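Vpx protein (Simian immunodeficiency virus, PDB 4Z8L) is a zinc-binding lentiviral accessory protein that recruits the host restriction factor SAMHD1 to the DCAF1 substrate receptor of a ubiquitin ligase. Local coordinates at residues B[49-52]-B[53-57]; B[61-64]-B[65-69]; B[68-71]-B[72-76]. One frame throughout, in Å; residues are numbered along the deposited sequence.

Contact 1 (B[49-52]-B[53-57]); sequences NTCV and EHWHD
V52 and D57 close a wider, pi-type turn within helix 45-58, the second of the three helices of this Vpr/Vpx fold. The bond that spans it, D57 N to V52 O at 3.0 Å, is weak. Just before this wider turn, C51 O accepts from both W55 N, at 3.1 Å, and H54 N. Two pairs of side chains run along the outside of the helix here. C51 SG stands anti to its own carbonyl carbon (chi1 -83°) and meets the rim of the W55 indole at CZ3, 3.6 Å away; lying 80° off the normal of the six-membered ring, it makes an edge-on sulfur-aromatic contact. V52 and H56 project side by side, and V52 CG2 touches H56 CD2 at 3.6 Å, near the plane of the imidazole and at its edge. Around this pair the H56 ring is held by a hydrogen bond from ND1 to R61 O, while V52 packs on L63 and C51 on Y70 of helix 63-84. N49 ND2 donates to an acidic side chain of another protein, and T50 OG1 bonds back to R46 O and L47 O. The backbone N of E53 donates to N49 O over 2.6 Å. Separately, the E53 side chain, extended beyond CG, runs back along the preceding turn until its OE2 lies 3.4 Å from N49 CB.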
loop_
_atom_site.group_PDB
_atom_site.type_symbol
_atom_site.label_atom_id
_atom_site.label_comp_id
_atom_site.label_asym_id
_atom_site.label_seq_id
_atom_site.Cartn_x
_atom_site.Cartn_y
_atom_site.Cartn_z
ATOM N N ASN B 49 20.382 1.833 -7.879
ATOM C CA ASN B 49 21.800 2.051 -7.698
ATOM C C ASN B 49 22.148 1.985 -6.225
ATOM O O ASN B 49 23.050 1.240 -5.839
ATOM C CB ASN B 49 22.227 3.392 -8.291
ATOM C CG ASN B 49 22.155 3.405 -9.807
ATOM O OD1 ASN B 49 22.228 2.359 -10.454
ATOM N ND2 ASN B 49 22.006 4.593 -10.381
ATOM N N THR B 50 21.391 2.695 -5.391
ATOM C CA THR B 50 21.741 2.727 -3.981
ATOM C C THR B 50 21.741 1.313 -3.435
ATOM O O THR B 50 22.677 0.917 -2.736
ATOM C CB THR B 50 20.788 3.607 -3.153
ATOM O OG1 THR B 50 19.450 3.462 -3.645
ATOM C CG2 THR B 50 21.198 5.068 -3.251
ATOM N N CYS B 51 20.756 0.518 -3.840
ATOM C CA CYS B 51 20.678 -0.837 -3.321
ATOM C C CYS B 51 21.891 -1.635 -3.769
ATOM O O CYS B 51 22.553 -2.272 -2.945
ATOM C CB CYS B 51 19.384 -1.518 -3.764
ATOM S SG CYS B 51 17.962 -1.104 -2.730
ATOM N N VAL B 52 22.250 -1.512 -5.043
ATOM C CA VAL B 52 23.349 -2.315 -5.560
ATOM C C VAL B 52 24.631 -1.751 -4.966
ATOM O O VAL B 52 25.643 -2.446 -4.879
ATOM C CB VAL B 52 23.403 -2.342 -7.112
ATOM C CG1 VAL B 52 23.807 -1.000 -7.673
ATOM C CG2 VAL B 52 24.375 -3.407 -7.592
ATOM N N GLU B 53 24.584 -0.488 -4.547
ATOM C CA GLU B 53 25.738 0.114 -3.897
ATOM C C GLU B 53 25.814 -0.297 -2.431
ATOM O O GLU B 53 26.906 -0.437 -1.882
ATOM C CB GLU B 53 25.704 1.641 -4.004
ATOM C CG GLU B 53 25.987 2.186 -5.393
ATOM C CD GLU B 53 25.621 3.652 -5.519
ATOM O OE1 GLU B 53 25.819 4.396 -4.535
ATOM O OE2 GLU B 53 25.141 4.060 -6.597
ATOM N N HIS B 54 24.661 -0.492 -1.793
ATOM C CA HIS B 54 24.665 -0.664 -0.343
ATOM C C HIS B 54 24.837 -2.109 0.110
ATOM O O HIS B 54 25.828 -2.449 0.754
ATOM C CB HIS B 54 23.380 -0.100 0.261
ATOM C CG HIS B 54 23.455 0.104 1.743
ATOM N ND1 HIS B 54 24.636 0.041 2.444
ATOM C CD2 HIS B 54 22.487 0.367 2.656
ATOM C CE1 HIS B 54 24.399 0.263 3.727
ATOM N NE2 HIS B 54 23.103 0.461 3.880
ATOM N N TRP B 55 23.875 -2.959 -0.226
ATOM C CA TRP B 55 23.886 -4.322 0.277
ATOM C C TRP B 55 24.805 -5.145 -0.587
ATOM O O TRP B 55 25.621 -5.920 -0.086
ATOM C CB TRP B 55 22.486 -4.922 0.287
ATOM C CG TRP B 55 21.685 -4.419 1.418
ATOM C CD1 TRP B 55 21.961 -4.557 2.748
ATOM C CD2 TRP B 55 20.491 -3.646 1.331
ATOM N NE1 TRP B 55 20.994 -3.931 3.497
ATOM C CE2 TRP B 55 20.082 -3.362 2.649
ATOM C CE3 TRP B 55 19.722 -3.173 0.267
ATOM C CZ2 TRP B 55 18.934 -2.627 2.927
ATOM C CZ3 TRP B 55 18.586 -2.442 0.544
ATOM C CH2 TRP B 55 18.199 -2.179 1.862
ATOM N N HIS B 56 24.680 -4.990 -1.894
ATOM C CA HIS B 56 25.600 -5.697 -2.752
ATOM C C HIS B 56 27.041 -5.250 -2.648
ATOM O O HIS B 56 27.918 -6.071 -2.446
ATOM C CB HIS B 56 25.208 -5.616 -4.207
ATOM C CG HIS B 56 26.270 -6.161 -5.109
ATOM N ND1 HIS B 56 26.990 -7.304 -4.813
ATOM C CD2 HIS B 56 26.773 -5.690 -6.265
ATOM C CE1 HIS B 56 27.885 -7.510 -5.761
ATOM N NE2 HIS B 56 27.782 -6.536 -6.652
ATOM N N ASP B 57 27.315 -3.976 -2.877
ATOM C CA ASP B 57 28.708 -3.546 -2.879
ATOM C C ASP B 57 29.264 -3.489 -1.467
ATOM O O ASP B 57 30.141 -4.271 -1.107
ATOM C CB ASP B 57 28.877 -2.201 -3.582
ATOM C CG ASP B 57 28.718 -2.312 -5.089
ATOM O OD1 ASP B 57 28.866 -3.432 -5.629
ATOM O OD2 ASP B 57 28.451 -1.281 -5.739
#

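Contact 2 (B[61-64]-B[65-69]); sequences RSLD and YAKYR
S62 and A66 set the first full turn of helix 63-84, joined by a nearly straight hydrogen bond of 3.2 Å from A66 N to S62 O (166° at the hydrogen). S62 occupies the N-cap position: its OG accepts D64 N in a weak capping bond of 3.1 Å, so the side chain takes up an amide that the helix start leaves without a backbone carbonyl. The tight part of the contact is this backbone turn, continued by K67 N to L63 O and Y68 N to D64 O, each 2.9 Å, with S62 CB packed 4.0 Å from Y65 CB. One turn on, Y65 pairs with R69. The Y65 ring leaves the helix anti to the backbone N (chi1 -177°), R69 CG sits 3.7 Å above one of its faces, and NH1 of R69 donates to Y65 OH, which lies in the guanidinium plane. Y65 OH is also hydrogen-bonded, and R69 NH2 salt-bridged, to acidic side chains of another protein. The solvent side is confined to the exposed D64, whose OD1 forms a salt bridge of 3.3 Å with K67 NZ; its hydrogen bond is weak. A bend at chi3 of K67 (-46°) turns the ammonium group toward the aspartate, after CG has passed 3.2 Å from L63 O. The K67 chain itself is buried, between W48 of helix 45-58 and L28 of helix 21-35. Within the fold, L63, A66 and R69 face helix 45-58 through V52, H56 and W55, Y65 meets W55 edge to face, and D64 and Y68 lean on L24 of helix 21-35.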
loop_
_atom_site.group_PDB
_atom_site.type_symbol
_atom_site.label_atom_id
_atom_site.label_comp_id
_atom_site.label_asym_id
_atom_site.label_seq_id
_atom_site.Cartn_x
_atom_site.Cartn_y
_atom_site.Cartn_z
ATOM N N ARG B 61 26.976 -8.602 -0.383
ATOM C CA ARG B 61 25.946 -9.626 -0.285
ATOM C C ARG B 61 25.496 -9.994 -1.688
ATOM O O ARG B 61 25.989 -9.428 -2.662
ATOM C CB ARG B 61 24.763 -9.140 0.557
ATOM C CG ARG B 61 25.068 -9.068 2.047
ATOM C CD ARG B 61 26.101 -10.118 2.426
ATOM N NE ARG B 61 26.232 -10.294 3.867
ATOM C CZ ARG B 61 26.810 -11.346 4.434
ATOM N NH1 ARG B 61 26.894 -11.434 5.755
ATOM N NH2 ARG B 61 27.305 -12.314 3.677
ATOM N N SER B 62 24.570 -10.940 -1.799
ATOM C CA SER B 62 24.161 -11.420 -3.112
ATOM C C SER B 62 23.490 -10.309 -3.902
ATOM O O SER B 62 22.919 -9.382 -3.329
ATOM C CB SER B 62 23.213 -12.612 -2.981
ATOM O OG SER B 62 22.691 -12.985 -4.246
ATOM N N LEU B 63 23.579 -10.398 -5.222
ATOM C CA LEU B 63 22.926 -9.426 -6.081
ATOM C C LEU B 63 21.434 -9.687 -6.014
ATOM O O LEU B 63 20.623 -8.768 -6.084
ATOM C CB LEU B 63 23.439 -9.509 -7.515
ATOM C CG LEU B 63 22.875 -8.461 -8.471
ATOM C CD1 LEU B 63 23.132 -7.066 -7.925
ATOM C CD2 LEU B 63 23.498 -8.614 -9.848
ATOM N N ASP B 64 21.082 -10.963 -5.890
ATOM C CA ASP B 64 19.694 -11.360 -5.711
ATOM C C ASP B 64 19.125 -10.772 -4.427
ATOM O O ASP B 64 17.941 -10.445 -4.358
ATOM C CB ASP B 64 19.571 -12.883 -5.689
ATOM C CG ASP B 64 19.873 -13.511 -7.035
ATOM O OD1 ASP B 64 19.864 -12.780 -8.049
ATOM O OD2 ASP B 64 20.117 -14.736 -7.078
ATOM N N TYR B 65 19.972 -10.629 -3.411
ATOM C CA TYR B 65 19.531 -10.071 -2.140
ATOM C C TYR B 65 19.218 -8.586 -2.293
ATOM O O TYR B 65 18.160 -8.115 -1.875
ATOM C CB TYR B 65 20.580 -10.281 -1.047
ATOM C CG TYR B 65 20.118 -9.770 0.297
ATOM C CD1 TYR B 65 19.248 -10.519 1.076
ATOM C CD2 TYR B 65 20.522 -8.530 0.774
ATOM C CE1 TYR B 65 18.805 -10.056 2.297
ATOM C CE2 TYR B 65 20.084 -8.059 1.999
ATOM C CZ TYR B 65 19.227 -8.829 2.754
ATOM O OH TYR B 65 18.784 -8.369 3.972
ATOM N N ALA B 66 20.153 -7.854 -2.892
ATOM C CA ALA B 66 19.985 -6.423 -3.136
ATOM C C ALA B 66 18.780 -6.161 -4.029
ATOM O O ALA B 66 18.048 -5.188 -3.838
ATOM C CB ALA B 66 21.245 -5.841 -3.765
ATOM N N LYS B 67 18.580 -7.034 -5.011
ATOM C CA LYS B 67 17.437 -6.907 -5.908
ATOM C C LYS B 67 16.142 -7.234 -5.175
ATOM O O LYS B 67 15.089 -6.676 -5.482
ATOM C CB LYS B 67 17.595 -7.819 -7.125
ATOM C CG LYS B 67 18.626 -7.329 -8.122
ATOM C CD LYS B 67 18.702 -8.202 -9.367
ATOM C CE LYS B 67 18.743 -9.679 -9.029
ATOM N NZ LYS B 67 18.860 -10.497 -10.267
ATOM N N TYR B 68 16.231 -8.106 -4.176
ATOM C CA TYR B 68 15.071 -8.448 -3.362
ATOM C C TYR B 68 14.655 -7.279 -2.478
ATOM O O TYR B 68 13.472 -6.946 -2.385
ATOM C CB TYR B 68 15.357 -9.686 -2.513
ATOM C CG TYR B 68 14.234 -10.048 -1.571
ATOM C CD1 TYR B 68 13.005 -10.479 -2.053
ATOM C CD2 TYR B 68 14.405 -9.962 -0.196
ATOM C CE1 TYR B 68 11.976 -10.808 -1.189
ATOM C CE2 TYR B 68 13.386 -10.290 0.673
ATOM C CZ TYR B 68 12.174 -10.711 0.172
ATOM O OH TYR B 68 11.158 -11.033 1.042
ATOM N N ARG B 69 15.633 -6.661 -1.825
ATOM C CA ARG B 69 15.367 -5.506 -0.975
ATOM C C ARG B 69 14.869 -4.318 -1.803
ATOM O O ARG B 69 13.998 -3.553 -1.359
ATOM C CB ARG B 69 16.622 -5.129 -0.190
ATOM C CG ARG B 69 17.078 -6.198 0.792
ATOM C CD ARG B 69 16.063 -6.399 1.907
ATOM N NE ARG B 69 15.802 -5.167 2.645
ATOM C CZ ARG B 69 16.433 -4.818 3.763
ATOM N NH1 ARG B 69 17.364 -5.611 4.278
ATOM N NH2 ARG B 69 16.132 -3.677 4.368
#

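Contact 3 (B[68-71]-B[72-76]); sequences YRYL and LLMHK
Both methyls of L72 lie over one face of the Y68 phenol, and this buried pair forms the apolar centre of the turn. L72 CD1, on the CE1 side, is 3.8 Å from the ring centroid and 25° off the normal, in a CH-pi contact; the other methyl, CD2, comes 3.6 Å from Y68 CE2, so the branched end spans the hydroxyl half of the ring. Next along the helix, L71 and H75 point the same way. L71 leaves the backbone with CG anti to N (chi1 166°), which directs the branch toward H75, CD1 lying over a face of the imidazole, 4.2 Å from the H75 ring centroid, as a second and longer CH-pi contact. A third pair, Y70 and M74, makes a Met-aromatic contact: M74 SD stands obliquely to the phenol, 4.5 Å from the Y70 centroid, and lies beside the hydroxyl end of the ring, 3.7 Å from Y70 CZ. Beneath these pairs the backbone is regular alpha helix; L73 N to R69 O, at 3.0 Å, is its straightest bond here (173°). Outward, the polar ends find partners beyond the turn. Y70 OH bonds to N32 OD1 of helix 21-35, while Y68 OH is hydrogen-bonded to an acidic side chain of another protein. M74 and L71 pack on I31 of helix 21-35, and L73 and Y70 on L47 of helix 45-58. The arrangement is that of the helix packed against both others in the three-helix Vpr/Vpx fold, with the M74 side chain about 9 Å from those of the zinc-site residues H38 and H81.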
loop_
_atom_site.group_PDB
_atom_site.type_symbol
_atom_site.label_atom_id
_atom_site.label_comp_id
_atom_site.label_asym_id
_atom_site.label_seq_id
_atom_site.Cartn_x
_atom_site.Cartn_y
_atom_site.Cartn_z
ATOM N N TYR B 68 16.231 -8.106 -4.176
ATOM C CA TYR B 68 15.071 -8.448 -3.362
ATOM C C TYR B 68 14.655 -7.279 -2.478
ATOM O O TYR B 68 13.472 -6.946 -2.385
ATOM C CB TYR B 68 15.357 -9.686 -2.513
ATOM C CG TYR B 68 14.234 -10.048 -1.571
ATOM C CD1 TYR B 68 13.005 -10.479 -2.053
ATOM C CD2 TYR B 68 14.405 -9.962 -0.196
ATOM C CE1 TYR B 68 11.976 -10.808 -1.189
ATOM C CE2 TYR B 68 13.386 -10.290 0.673
ATOM C CZ TYR B 68 12.174 -10.711 0.172
ATOM O OH TYR B 68 11.158 -11.033 1.042
ATOM N N ARG B 69 15.633 -6.661 -1.825
ATOM C CA ARG B 69 15.367 -5.506 -0.975
ATOM C C ARG B 69 14.869 -4.318 -1.803
ATOM O O ARG B 69 13.998 -3.553 -1.359
ATOM C CB ARG B 69 16.622 -5.129 -0.190
ATOM C CG ARG B 69 17.078 -6.198 0.792
ATOM C CD ARG B 69 16.063 -6.399 1.907
ATOM N NE ARG B 69 15.802 -5.167 2.645
ATOM C CZ ARG B 69 16.433 -4.818 3.763
ATOM N NH1 ARG B 69 17.364 -5.611 4.278
ATOM N NH2 ARG B 69 16.132 -3.677 4.368
ATOM N N TYR B 70 15.418 -4.181 -3.009
ATOM C CA TYR B 70 14.936 -3.189 -3.967
ATOM C C TYR B 70 13.470 -3.436 -4.285
ATOM O O TYR B 70 12.643 -2.516 -4.252
ATOM C CB TYR B 70 15.765 -3.234 -5.253
ATOM C CG TYR B 70 15.155 -2.465 -6.406
ATOM C CD1 TYR B 70 15.245 -1.083 -6.470
ATOM C CD2 TYR B 70 14.481 -3.127 -7.425
ATOM C CE1 TYR B 70 14.685 -0.379 -7.519
ATOM C CE2 TYR B 70 13.917 -2.433 -8.477
ATOM C CZ TYR B 70 14.023 -1.058 -8.520
ATOM O OH TYR B 70 13.465 -0.361 -9.568
ATOM N N LEU B 71 13.165 -4.696 -4.583
ATOM C CA LEU B 71 11.810 -5.139 -4.881
ATOM C C LEU B 71 10.849 -4.752 -3.770
ATOM O O LEU B 71 9.804 -4.154 -4.021
ATOM C CB LEU B 71 11.788 -6.657 -5.087
ATOM C CG LEU B 71 10.433 -7.370 -5.096
ATOM C CD1 LEU B 71 9.617 -7.007 -6.320
ATOM C CD2 LEU B 71 10.618 -8.875 -5.002
ATOM N N LEU B 72 11.223 -5.096 -2.542
ATOM C CA LEU B 72 10.448 -4.758 -1.353
ATOM C C LEU B 72 10.167 -3.259 -1.252
ATOM O O LEU B 72 9.002 -2.829 -1.151
ATOM C CB LEU B 72 11.188 -5.235 -0.100
ATOM C CG LEU B 72 10.810 -6.598 0.488
ATOM C CD1 LEU B 72 10.533 -7.614 -0.606
ATOM C CD2 LEU B 72 11.916 -7.094 1.408
ATOM N N LEU B 73 11.240 -2.469 -1.291
ATOM C CA LEU B 73 11.111 -1.018 -1.206
ATOM C C LEU B 73 10.127 -0.494 -2.237
ATOM O O LEU B 73 9.253 0.315 -1.922
ATOM C CB LEU B 73 12.461 -0.331 -1.408
ATOM C CG LEU B 73 13.493 -0.429 -0.287
ATOM C CD1 LEU B 73 14.629 0.549 -0.526
ATOM C CD2 LEU B 73 12.853 -0.201 1.066
ATOM N N MET B 74 10.252 -0.975 -3.468
ATOM C CA MET B 74 9.434 -0.433 -4.540
ATOM C C MET B 74 7.987 -0.930 -4.479
ATOM O O MET B 74 7.085 -0.256 -4.966
ATOM C CB MET B 74 10.051 -0.737 -5.897
ATOM C CG MET B 74 10.039 0.485 -6.794
ATOM S SD MET B 74 10.569 0.142 -8.467
ATOM C CE MET B 74 9.126 -0.738 -9.024
ATOM N N HIS B 75 7.764 -2.109 -3.903
ATOM C CA HIS B 75 6.396 -2.550 -3.638
ATOM C C HIS B 75 5.751 -1.628 -2.617
ATOM O O HIS B 75 4.554 -1.324 -2.698
ATOM C CB HIS B 75 6.361 -3.991 -3.120
ATOM C CG HIS B 75 6.055 -5.010 -4.173
ATOM N ND1 HIS B 75 6.136 -6.365 -3.941
ATOM C CD2 HIS B 75 5.652 -4.871 -5.458
ATOM C CE1 HIS B 75 5.805 -7.019 -5.040
ATOM N NE2 HIS B 75 5.506 -6.136 -5.975
ATOM N N LYS B 76 6.556 -1.154 -1.673
ATOM C CA LYS B 76 6.053 -0.206 -0.685
ATOM C C LYS B 76 5.826 1.174 -1.313
ATOM O O LYS B 76 4.921 1.913 -0.910
ATOM C CB LYS B 76 7.015 -0.136 0.500
ATOM C CG LYS B 76 7.123 -1.479 1.213
ATOM C CD LYS B 76 8.209 -1.518 2.268
ATOM C CE LYS B 76 8.330 -2.923 2.843
ATOM N NZ LYS B 76 9.467 -3.064 3.788
#

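Overall arrangement
From the N terminus, helix 21-35 comes first and contributes no segment of its own, yet contacts 2 and 3 both lean on it. Contact 1 covers the later turns of helix 45-58 and closes no loop. The chain then reverses in the short connection before helix 63-84, where W55 O meets R61 N in a probable hydrogen bond that ties contact 1 to contact 2. Contact 2 starts at the N-cap of helix 63-84, and contact 3 begins on the stretch where it ends, sharing Y68 and R69. None encloses another. Contact 1 touches contact 3 as well, across the face between the two later helices, which stay paired.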